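PDB 5JP2: F-BAR domain only protein 1 from Danio rerio, which probably acts at an early step of clathrin-mediated endocytosis and carries a mu homology domain that binds a peptide of Eps15. Local coordinates for residues T48-A53 against A123-V128; V67-L72 against D101-M106. One frame throughout, in Å; residues are numbered along the deposited sequence.

In the fold
Both contacts are antiparallel strand pairings at the same end of the elongated mu homology domain, their centres about 16 Å apart, but in different sheets. Contact 1 joins strands 39-52 and 125-137 of the long mixed sheet; contact 2 joins 69-73 and 99-104, the inner strands of a four-stranded sheet packed against it. They meet in the hydrophobic interior, where Leu68 CD2 lies 3.6 Å from Phe51 CE2 and Met49 and Phe51 also reach Phe104. Contact 1 is partly buried: its face with Ser50, Tyr125 and Asn127, turned from that interior, is polar and receives the Eps15 peptide. Contact 2 is the more deeply buried and richer in phenylalanine, with a salt bridge on its far face.

Contact 1: T48-A53 against A123-V128; sequences TMSFPA and ASYYNV
Met49 N gives Val128 O a nearly straight hydrogen bond (2.7 Å, 173° at the hydrogen), and Val128 N returns one to Met49 O at 2.7 Å, in an antiparallel beta ladder of the mu homology domain. Phe51 and Tyr126 are tied likewise in both directions. Between these pairs, Ser50 OG donates to Asn127 OD1 at 3.0 Å. With CG anti to its carbonyl carbon (chi1 -69°), Asn127 brings OD1 over to Ser50, while ND2 is hydrogen-bonded to an acidic side chain of the bound Eps15 peptide. A leucine here would probably leave Ser50 OG without this acceptor and the acidic side chain of the peptide without the amide that binds it. The small Ser50 hydroxyl comes obliquely to the Tyr125 ring, 3.2 Å from CD2; Tyr125 OH and Ser124 OG each also hydrogen-bond an acidic side chain of the peptide, and Pro52 packs on a peptide aromatic. On the opposite face Phe51, Tyr126 and Val128 touch helix 106-119, while Met49 and Phe51 touch Leu68. There Val128 CG2 meets the Phe51 ring obliquely, 4.0 Å from CE1. Past the ladder, Ala53 N bonds Ser124 O from above the carbonyl plane, and the small Ala53 fits against the Tyr126 ring, with its CB 3.9 Å from CE2.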
loop_
_atom_site.group_PDB
_atom_site.type_symbol
_atom_site.label_atom_id
_atom_site.label_comp_id
_atom_site.label_asym_id
_atom_site.label_seq_id
_atom_site.Cartn_x
_atom_site.Cartn_y
_atom_site.Cartn_z
ATOM N N THR B 48 2.151 10.958 -3.217
ATOM C CA THR B 48 3.332 11.786 -3.359
ATOM C C THR B 48 3.471 12.203 -4.823
ATOM O O THR B 48 3.098 11.462 -5.729
ATOM C CB THR B 48 4.572 11.027 -2.871
ATOM O OG1 THR B 48 4.488 10.860 -1.460
ATOM C CG2 THR B 48 5.828 11.766 -3.171
ATOM N N MET B 49 3.964 13.413 -5.058
ATOM C CA MET B 49 4.263 13.845 -6.412
ATOM C C MET B 49 5.726 14.236 -6.509
ATOM O O MET B 49 6.278 14.841 -5.594
ATOM C CB MET B 49 3.377 14.992 -6.853
ATOM C CG MET B 49 3.624 15.377 -8.285
ATOM S SD MET B 49 2.467 16.553 -8.944
ATOM C CE MET B 49 1.006 15.574 -9.113
ATOM N N SER B 50 6.354 13.854 -7.615
ATOM C CA SER B 50 7.768 14.092 -7.851
ATOM C C SER B 50 7.954 15.105 -8.979
ATOM O O SER B 50 7.176 15.145 -9.931
ATOM C CB SER B 50 8.472 12.782 -8.187
ATOM O OG SER B 50 9.868 12.954 -8.193
ATOM N N PHE B 51 8.986 15.934 -8.851
ATOM C CA PHE B 51 9.286 16.990 -9.800
ATOM C C PHE B 51 10.724 16.883 -10.286
ATOM O O PHE B 51 11.636 16.689 -9.483
ATOM C CB PHE B 51 9.083 18.378 -9.188
ATOM C CG PHE B 51 7.664 18.706 -8.883
ATOM C CD1 PHE B 51 7.060 18.244 -7.737
ATOM C CD2 PHE B 51 6.938 19.491 -9.735
ATOM C CE1 PHE B 51 5.765 18.555 -7.468
ATOM C CE2 PHE B 51 5.649 19.795 -9.466
ATOM C CZ PHE B 51 5.057 19.326 -8.328
ATOM N N PRO B 52 10.958 17.071 -11.577
ATOM C CA PRO B 52 12.329 16.996 -12.085
ATOM C C PRO B 52 13.111 18.219 -11.655
ATOM O O PRO B 52 12.577 19.323 -11.594
ATOM C CB PRO B 52 12.142 16.947 -13.602
ATOM C CG PRO B 52 10.827 17.556 -13.845
ATOM C CD PRO B 52 9.973 17.245 -12.655
ATOM N N ALA B 53 14.380 18.008 -11.318
ATOM C CA ALA B 53 15.166 19.088 -10.737
ATOM C C ALA B 53 15.133 20.331 -11.612
ATOM O O ALA B 53 15.056 21.453 -11.110
ATOM C CB ALA B 53 16.594 18.625 -10.491
ATOM N N ALA B 123 20.336 15.981 -5.886
ATOM C CA ALA B 123 19.213 15.169 -6.322
ATOM C C ALA B 123 18.763 15.573 -7.715
ATOM O O ALA B 123 18.873 16.732 -8.103
ATOM C CB ALA B 123 18.057 15.299 -5.336
ATOM N N SER B 124 18.284 14.603 -8.481
ATOM C CA SER B 124 17.749 14.889 -9.801
ATOM C C SER B 124 16.239 15.048 -9.791
ATOM O O SER B 124 15.672 15.449 -10.812
ATOM C CB SER B 124 18.165 13.801 -10.803
ATOM O OG SER B 124 17.798 12.507 -10.385
ATOM N N TYR B 125 15.592 14.796 -8.651
ATOM C CA TYR B 125 14.160 15.005 -8.494
ATOM C C TYR B 125 13.840 15.299 -7.037
ATOM O O TYR B 125 14.632 15.025 -6.139
ATOM C CB TYR B 125 13.357 13.802 -8.977
ATOM C CG TYR B 125 13.634 12.545 -8.214
ATOM C CD1 TYR B 125 14.699 11.737 -8.555
ATOM C CD2 TYR B 125 12.832 12.157 -7.160
ATOM C CE1 TYR B 125 14.963 10.589 -7.874
ATOM C CE2 TYR B 125 13.091 11.005 -6.469
ATOM C CZ TYR B 125 14.156 10.223 -6.834
ATOM O OH TYR B 125 14.428 9.068 -6.154
ATOM N N TYR B 126 12.665 15.882 -6.816
ATOM C CA TYR B 126 12.233 16.307 -5.495
ATOM C C TYR B 126 10.803 15.854 -5.267
ATOM O O TYR B 126 9.934 16.106 -6.100
ATOM C CB TYR B 126 12.338 17.821 -5.345
ATOM C CG TYR B 126 13.722 18.329 -5.619
ATOM C CD1 TYR B 126 14.788 17.925 -4.842
ATOM C CD2 TYR B 126 13.966 19.205 -6.666
ATOM C CE1 TYR B 126 16.065 18.377 -5.097
ATOM C CE2 TYR B 126 15.240 19.663 -6.931
ATOM C CZ TYR B 126 16.288 19.245 -6.142
ATOM O OH TYR B 126 17.564 19.694 -6.393
ATOM N N ASN B 127 10.562 15.189 -4.147
ATOM C CA ASN B 127 9.256 14.633 -3.843
ATOM C C ASN B 127 8.461 15.576 -2.953
ATOM O O ASN B 127 9.018 16.240 -2.081
ATOM C CB ASN B 127 9.397 13.277 -3.171
ATOM C CG ASN B 127 9.916 12.228 -4.105
ATOM O OD1 ASN B 127 9.643 12.262 -5.294
ATOM N ND2 ASN B 127 10.656 11.278 -3.573
ATOM N N VAL B 128 7.155 15.625 -3.186
ATOM C CA VAL B 128 6.227 16.461 -2.437
ATOM C C VAL B 128 5.024 15.630 -2.010
ATOM O O VAL B 128 4.416 14.943 -2.832
ATOM C CB VAL B 128 5.771 17.657 -3.280
ATOM C CG1 VAL B 128 4.779 18.460 -2.529
ATOM C CG2 VAL B 128 6.966 18.494 -3.654
#

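Contact 2: V67-L72 against D101-M106; sequences VLSFRL and DFWFNM
Phe102 CB sits as a knob over one face of the Phe70 ring, 4.0 Å from its centroid and offset toward the rim. The two rings are nearly parallel, their planes 27° apart, but slid so far that they barely overlap. Phe70 holds CG between its backbone N and carbonyl carbon (chi1 67°), which swings the ring across toward Phe102; being flat, it can offer a face to Phe102 CB and its edge to Phe104, CE2 to CE2 3.9 Å. Branched leucines close the ends: Leu72 CD1 touches Phe102 CE2 at 3.6 Å, while Leu68 lies alongside Phe104, CG 3.6 Å from CD2. At the start of helix 106-119, Met106 bends at chi2 and chi3 to bring SD to Leu68 N in a weak but straight hydrogen bond. The other face carries Ser69, Trp103, Arg71 and Asp101. Ser69 is slight enough to slip under a face of the Trp103 indole, and its OG joins Phe70 N in gripping Phe102 O. Arg71 NH1 and Asp101 OD1 form a 3.1 Å salt bridge, not a coplanar two-pronged one: Asp101 OD2 lies over one guanidinium face, the planes nearly perpendicular; OD1 is also held by Gln94. The phenylalanine and leucine side packs on strands 39-52 and 125-137, one layer on another in the beta-sandwich part of a mu homology domain.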
loop_
_atom_site.group_PDB
_atom_site.type_symbol
_atom_site.label_atom_id
_atom_site.label_comp_id
_atom_site.label_asym_id
_atom_site.label_seq_id
_atom_site.Cartn_x
_atom_site.Cartn_y
_atom_site.Cartn_z
ATOM N N VAL B 67 -0.695 26.905 -13.839
ATOM C CA VAL B 67 -1.165 26.234 -12.636
ATOM C C VAL B 67 -1.191 24.727 -12.845
ATOM O O VAL B 67 -1.945 24.212 -13.675
ATOM C CB VAL B 67 -2.558 26.747 -12.253
ATOM C CG1 VAL B 67 -3.092 26.008 -11.045
ATOM C CG2 VAL B 67 -2.506 28.226 -12.004
ATOM N N LEU B 68 -0.404 24.017 -12.057
ATOM C CA LEU B 68 -0.444 22.568 -12.043
ATOM C C LEU B 68 -1.691 22.118 -11.293
ATOM O O LEU B 68 -1.881 22.473 -10.132
ATOM C CB LEU B 68 0.825 22.030 -11.394
ATOM C CG LEU B 68 0.908 20.531 -11.173
ATOM C CD1 LEU B 68 0.673 19.800 -12.452
ATOM C CD2 LEU B 68 2.249 20.201 -10.623
ATOM N N SER B 69 -2.543 21.352 -11.957
ATOM C CA SER B 69 -3.832 20.958 -11.424
ATOM C C SER B 69 -4.020 19.460 -11.594
ATOM O O SER B 69 -3.599 18.901 -12.601
ATOM C CB SER B 69 -4.948 21.694 -12.130
ATOM O OG SER B 69 -6.204 21.240 -11.662
ATOM N N PHE B 70 -4.630 18.800 -10.610
ATOM C CA PHE B 70 -4.854 17.364 -10.724
ATOM C C PHE B 70 -6.197 16.961 -10.130
ATOM O O PHE B 70 -6.875 17.741 -9.469
ATOM C CB PHE B 70 -3.722 16.564 -10.092
ATOM C CG PHE B 70 -3.619 16.686 -8.604
ATOM C CD1 PHE B 70 -4.343 15.848 -7.776
ATOM C CD2 PHE B 70 -2.751 17.586 -8.033
ATOM C CE1 PHE B 70 -4.233 15.930 -6.419
ATOM C CE2 PHE B 70 -2.638 17.670 -6.672
ATOM C CZ PHE B 70 -3.383 16.833 -5.861
ATOM N N ARG B 71 -6.574 15.717 -10.396
ATOM C CA ARG B 71 -7.871 15.167 -10.034
ATOM C C ARG B 71 -7.694 13.808 -9.366
ATOM O O ARG B 71 -6.912 12.981 -9.839
ATOM C CB ARG B 71 -8.713 15.006 -11.289
ATOM C CG ARG B 71 -10.157 14.727 -11.075
ATOM C CD ARG B 71 -10.820 14.278 -12.371
ATOM N NE ARG B 71 -10.729 15.285 -13.419
ATOM C CZ ARG B 71 -11.516 16.347 -13.514
ATOM N NH1 ARG B 71 -12.461 16.573 -12.609
ATOM N NH2 ARG B 71 -11.344 17.196 -14.513
ATOM N N LEU B 72 -8.433 13.560 -8.286
ATOM C CA LEU B 72 -8.554 12.206 -7.750
ATOM C C LEU B 72 -9.811 11.539 -8.281
ATOM O O LEU B 72 -10.884 12.138 -8.290
ATOM C CB LEU B 72 -8.594 12.216 -6.230
ATOM C CG LEU B 72 -7.528 13.004 -5.491
ATOM C CD1 LEU B 72 -7.863 12.982 -4.026
ATOM C CD2 LEU B 72 -6.167 12.404 -5.735
ATOM N N ASP B 101 -11.010 17.741 -7.254
ATOM C CA ASP B 101 -9.982 18.527 -7.910
ATOM C C ASP B 101 -9.138 19.296 -6.908
ATOM O O ASP B 101 -9.623 19.736 -5.865
ATOM C CB ASP B 101 -10.582 19.533 -8.894
ATOM C CG ASP B 101 -11.153 18.881 -10.118
ATOM O OD1 ASP B 101 -12.126 18.124 -9.996
ATOM O OD2 ASP B 101 -10.603 19.106 -11.202
ATOM N N PHE B 102 -7.871 19.462 -7.258
ATOM C CA PHE B 102 -6.928 20.232 -6.473
ATOM C C PHE B 102 -6.062 21.071 -7.396
ATOM O O PHE B 102 -5.710 20.642 -8.493
ATOM C CB PHE B 102 -6.052 19.311 -5.642
ATOM C CG PHE B 102 -6.808 18.556 -4.604
ATOM C CD1 PHE B 102 -7.026 19.104 -3.357
ATOM C CD2 PHE B 102 -7.304 17.295 -4.874
ATOM C CE1 PHE B 102 -7.726 18.408 -2.408
ATOM C CE2 PHE B 102 -7.996 16.596 -3.927
ATOM C CZ PHE B 102 -8.210 17.151 -2.693
ATOM N N TRP B 103 -5.724 22.274 -6.949
ATOM C CA TRP B 103 -4.815 23.157 -7.666
ATOM C C TRP B 103 -3.628 23.476 -6.779
ATOM O O TRP B 103 -3.779 23.651 -5.575
ATOM C CB TRP B 103 -5.497 24.461 -8.088
ATOM C CG TRP B 103 -6.699 24.237 -8.917
ATOM C CD1 TRP B 103 -6.792 24.358 -10.271
ATOM C CD2 TRP B 103 -7.990 23.836 -8.460
ATOM N NE1 TRP B 103 -8.063 24.057 -10.687
ATOM C CE2 TRP B 103 -8.819 23.734 -9.593
ATOM C CE3 TRP B 103 -8.528 23.557 -7.205
ATOM C CZ2 TRP B 103 -10.158 23.362 -9.508
ATOM C CZ3 TRP B 103 -9.857 23.188 -7.123
ATOM C CH2 TRP B 103 -10.656 23.093 -8.266
ATOM N N PHE B 104 -2.455 23.566 -7.371
ATOM C CA PHE B 104 -1.286 23.973 -6.623
ATOM C C PHE B 104 -1.260 25.481 -6.436
ATOM O O PHE B 104 -1.714 26.244 -7.290
ATOM C CB PHE B 104 -0.012 23.550 -7.340
ATOM C CG PHE B 104 0.459 22.194 -6.976
ATOM C CD1 PHE B 104 1.285 22.001 -5.907
ATOM C CD2 PHE B 104 0.070 21.107 -7.721
ATOM C CE1 PHE B 104 1.710 20.752 -5.587
ATOM C CE2 PHE B 104 0.493 19.865 -7.395
ATOM C CZ PHE B 104 1.315 19.689 -6.334
ATOM N N ASN B 105 -0.682 25.901 -5.318
ATOM C CA ASN B 105 -0.255 27.275 -5.153
ATOM C C ASN B 105 1.140 27.385 -5.749
ATOM O O ASN B 105 2.099 26.854 -5.187
ATOM C CB ASN B 105 -0.255 27.626 -3.669
ATOM C CG ASN B 105 0.141 29.064 -3.388
ATOM O OD1 ASN B 105 -0.579 29.774 -2.698
ATOM N ND2 ASN B 105 1.280 29.492 -3.891
ATOM N N MET B 106 1.275 28.088 -6.863
ATOM C CA MET B 106 2.539 27.980 -7.576
ATOM C C MET B 106 3.640 28.757 -6.883
ATOM O O MET B 106 4.816 28.413 -7.015
ATOM C CB MET B 106 2.385 28.446 -9.023
ATOM C CG MET B 106 1.382 27.652 -9.851
ATOM S SD MET B 106 1.590 25.868 -9.916
ATOM C CE MET B 106 3.221 25.698 -10.575
#